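Malonyl CoA-acyl carrier protein transacylase (Burkholderia pseudomallei 1710b, PDB 3EZO) probably transfers the malonyl group from malonyl-CoA to the holo acyl carrier protein, giving malonyl-ACP and free CoA. Local coordinates at residues Lys212-Ser215 against Asp216-Arg219; Val267-Ile270 against Ala271-Val275. All blocks are in the same frame, centred on the assembly; numbering follows the deposited sequence.

Contact 1. Residues Lys212-Ser215 against Asp216-Arg219; sequences KPAS and DKLR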
# COMPACT_ATOMS: atom_id res chain seq x y z
N LYS A 212 -2.63 1.49 -17.63
CA LYS A 212 -1.64 0.68 -18.33
C LYS A 212 -0.34 1.44 -18.67
O LYS A 212 0.74 0.83 -18.64
CB LYS A 212 -2.22 0.13 -19.63
CG LYS A 212 -1.21 -0.55 -20.55
CD LYS A 212 -1.81 -0.86 -21.92
CE LYS A 212 -0.80 -1.42 -22.92
NZ LYS A 212 0.27 -0.51 -23.33
N PRO A 213 -0.44 2.74 -19.05
CA PRO A 213 0.80 3.42 -19.40
C PRO A 213 1.77 3.52 -18.23
O PRO A 213 2.95 3.45 -18.43
CB PRO A 213 0.33 4.80 -19.89
CG PRO A 213 -1.14 4.58 -20.33
CD PRO A 213 -1.66 3.50 -19.46
N ALA A 214 1.28 3.57 -17.00
CA ALA A 214 2.13 3.57 -15.83
C ALA A 214 2.86 2.23 -15.72
O ALA A 214 4.06 2.20 -15.44
CB ALA A 214 1.30 3.87 -14.56
N SER A 215 2.13 1.13 -15.95
CA SER A 215 2.74 -0.20 -15.97
C SER A 215 3.87 -0.28 -16.98
O SER A 215 4.92 -0.86 -16.71
CB SER A 215 1.69 -1.31 -16.27
OG SER A 215 0.81 -1.42 -15.19
N ASP A 216 3.66 0.33 -18.15
CA ASP A 216 4.67 0.27 -19.19
C ASP A 216 5.95 1.01 -18.78
O ASP A 216 7.04 0.52 -19.04
CB ASP A 216 4.13 0.84 -20.50
CG ASP A 216 3.03 -0.04 -21.10
OD1 ASP A 216 3.12 -1.27 -20.88
OD2 ASP A 216 2.10 0.49 -21.73
N LYS A 217 5.81 2.17 -18.15
CA LYS A 217 6.96 2.93 -17.66
C LYS A 217 7.67 2.16 -16.53
O LYS A 217 8.90 2.11 -16.48
CB LYS A 217 6.51 4.30 -17.16
CG LYS A 217 6.06 5.26 -18.27
CD LYS A 217 5.46 6.57 -17.62
CE LYS A 217 4.06 6.26 -16.92
NZ LYS A 217 2.99 7.35 -16.78
N LEU A 218 6.89 1.55 -15.65
CA LEU A 218 7.44 0.76 -14.56
C LEU A 218 8.26 -0.41 -15.06
O LEU A 218 9.32 -0.69 -14.48
CB LEU A 218 6.37 0.25 -13.56
CG LEU A 218 6.03 1.22 -12.43
CD1 LEU A 218 4.66 0.86 -11.72
CD2 LEU A 218 7.22 1.31 -11.41
N ARG A 219 7.80 -1.06 -16.13
CA ARG A 219 8.52 -2.18 -16.71
C ARG A 219 9.90 -1.75 -17.20
O ARG A 219 10.90 -2.42 -16.95
CB ARG A 219 7.73 -2.85 -17.84
CG ARG A 219 8.38 -4.11 -18.30
CD ARG A 219 7.71 -4.70 -19.55
NE ARG A 219 6.32 -5.13 -19.29
CZ ARG A 219 5.21 -4.50 -19.65
NH1 ARG A 219 5.23 -3.31 -20.25
NH2 ARG A 219 4.04 -5.04 -19.37
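K212 and D216 start a run of i to i+4 backbone bonds in the first turns of helix 212-223: D216 N to K212 O at 3.0 Å, followed by K217 to P213, L218 to A214 and R219 to S215. On the exposed side of this regular backbone, three charged side chains form a salt-bridge network with D216 in the middle. The K212 chain runs straight, its CG trans to the backbone N (chi1 171°), until a final bend at chi4 (-66°) turns the ammonium onto the carboxylate. D216 OD2 receives K212 NZ at 2.6 Å on its syn lone pair, the side of the other oxygen, while the two side chains cross obliquely. That other oxygen, D216 OD1, takes a hydrogen bond at 3.0 Å from NH1 of R219, three residues further along the helix. The donor comes from the anti side and a little out of the carboxylate plane, although OD1 itself lies close to the plane of the guanidinium, at its edge. Each oxygen thus has its own cation, which should limit rotation of the carboxylate; the charge between them probably offsets repulsion between K212 NZ and R219 NH1, 6.5 Å apart. K217 leaves on a different side and doubles back at chi3 (-70°), so that K217 CE lies 3.4 Å from P213 O and 3.5 Å from A214 CA. Its ammonium then reaches A126 O, with a weaker bond to T129 OG1. The side of the helix turned to the protein packs on its neighbours: L218 rests on L119 and R123 of helix 113-128, K217 on F122 of the same helix, P213 and A214 on A130 just beyond it, and S215, whose OG is hydrogen-bonded to V254 O in helix 246-256, on A258 in the loop after that helix.

Contact 2. Residues Val267-Ile270 against Ala271-Val275; sequences VQHI and AREGV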
# COMPACT_ATOMS: atom_id res chain seq x y z
N VAL A 267 -4.39 -11.23 3.09
CA VAL A 267 -4.58 -11.51 4.52
C VAL A 267 -5.07 -12.94 4.77
O VAL A 267 -4.56 -13.63 5.64
CB VAL A 267 -5.54 -10.48 5.18
CG1 VAL A 267 -5.86 -10.88 6.60
CG2 VAL A 267 -4.94 -9.02 5.14
N GLN A 268 -6.04 -13.40 3.97
CA GLN A 268 -6.52 -14.77 4.07
C GLN A 268 -5.44 -15.77 3.74
O GLN A 268 -5.38 -16.82 4.36
CB GLN A 268 -7.73 -14.96 3.17
CG GLN A 268 -8.91 -14.10 3.62
CD GLN A 268 -10.07 -14.15 2.68
OE1 GLN A 268 -9.91 -14.34 1.46
NE2 GLN A 268 -11.27 -13.97 3.24
N HIS A 269 -4.59 -15.44 2.77
CA HIS A 269 -3.47 -16.30 2.38
C HIS A 269 -2.55 -16.45 3.59
O HIS A 269 -2.12 -17.58 3.91
CB HIS A 269 -2.70 -15.73 1.18
CG HIS A 269 -1.49 -16.51 0.84
ND1 HIS A 269 -1.46 -17.39 -0.23
CD2 HIS A 269 -0.28 -16.60 1.44
CE1 HIS A 269 -0.26 -17.95 -0.29
NE2 HIS A 269 0.47 -17.50 0.72
N ILE A 270 -2.29 -15.33 4.26
CA ILE A 270 -1.40 -15.32 5.44
C ILE A 270 -1.97 -16.21 6.54
O ILE A 270 -1.25 -17.03 7.09
CB ILE A 270 -1.16 -13.85 5.94
CG1 ILE A 270 -0.23 -13.12 4.92
CG2 ILE A 270 -0.62 -13.86 7.36
CD1 ILE A 270 -0.21 -11.63 5.04
N ALA A 271 -3.26 -16.05 6.83
CA ALA A 271 -3.96 -16.88 7.79
C ALA A 271 -3.90 -18.37 7.45
O ALA A 271 -3.74 -19.19 8.36
CB ALA A 271 -5.40 -16.46 7.89
N ARG A 272 -4.05 -18.73 6.17
CA ARG A 272 -4.00 -20.16 5.77
C ARG A 272 -2.61 -20.74 5.92
O ARG A 272 -2.45 -21.95 5.93
CB ARG A 272 -4.50 -20.40 4.31
CG ARG A 272 -5.98 -20.22 4.16
CD ARG A 272 -6.51 -20.83 2.85
NE ARG A 272 -5.79 -20.19 1.77
CZ ARG A 272 -6.14 -19.03 1.23
NH1 ARG A 272 -7.24 -18.41 1.62
NH2 ARG A 272 -5.39 -18.51 0.27
N GLU A 273 -1.59 -19.91 6.05
CA GLU A 273 -0.26 -20.42 6.35
C GLU A 273 -0.08 -20.71 7.84
O GLU A 273 1.01 -21.07 8.28
CB GLU A 273 0.84 -19.45 5.89
CG GLU A 273 0.92 -19.27 4.37
CD GLU A 273 1.34 -20.54 3.67
OE1 GLU A 273 2.25 -21.20 4.21
OE2 GLU A 273 0.78 -20.86 2.59
N GLY A 274 -1.12 -20.55 8.63
CA GLY A 274 -1.03 -20.84 10.07
C GLY A 274 -0.47 -19.67 10.89
O GLY A 274 -0.10 -19.84 12.04
N VAL A 275 -0.39 -18.48 10.27
CA VAL A 275 -0.12 -17.25 10.98
C VAL A 275 -1.39 -16.76 11.66
O VAL A 275 -2.42 -16.58 11.03
CB VAL A 275 0.39 -16.14 10.02
CG1 VAL A 275 0.62 -14.80 10.81
CG2 VAL A 275 1.63 -16.58 9.29
O HOH W 1 -9.20 -16.43 0.11
O HOH W 2 -1.60 -19.76 2.21
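One face of the H269 ring carries a water 3.2 Å above its centre, and the R272 guanidinium has Q268 O over one face, offset toward its rim. Ring and guanidinium planes stand 82° apart, with R272 NH2 oblique to the ring. The bend of R272 at chi3 folds the guanidinium back over its own helix, NH2 lying 3.6 Å from H269 CA. A second water links R272 NH1 to Q268 OE1. The water above the imidazole donates to H269 O (2.8 Å) and to E273 OE2 (2.6 Å), tying the E273 carboxylate to the backbone of the final turn; E273 runs alongside the ring, their planes 25° apart. H269 itself packs on I93, V235, V240 and V242. The backbone winds down here: E273 N bonds to I270 O at 3.1 Å from well above the carbonyl plane, and only weakly to H269 O. G274 N returns to A271 O. Past the glycine, V275 CB closes on I270 CG2 at 3.6 Å, both side chains resting on A12 and I93. Positive phi at G274 (85°) with bonds back into the last turn makes this a Schellman motif, accompanied by the I270-V275 apolar contact; it ends helix 263-272 and leads the chain into strand 277-281.

Overall arrangement
Contacts 1 and 2 follow one another along the chain within the acyl transferase domain, but do not touch: their centres are 31 Å apart and their nearest atoms about 21 Å. One lies at the start of a helix, the other at the end of one. Contact 1 is the nearer to the predicted active site, the side chain of S215 about 8 Å from that of H207 and that of L218 about 9 Å from that of S98. Contact 2 lies away from both, yet packs on I93, at the start of the parallel-sheet strand 93-96 that leads to S98, whose surrounding sequence is consistent with a nucleophile elbow.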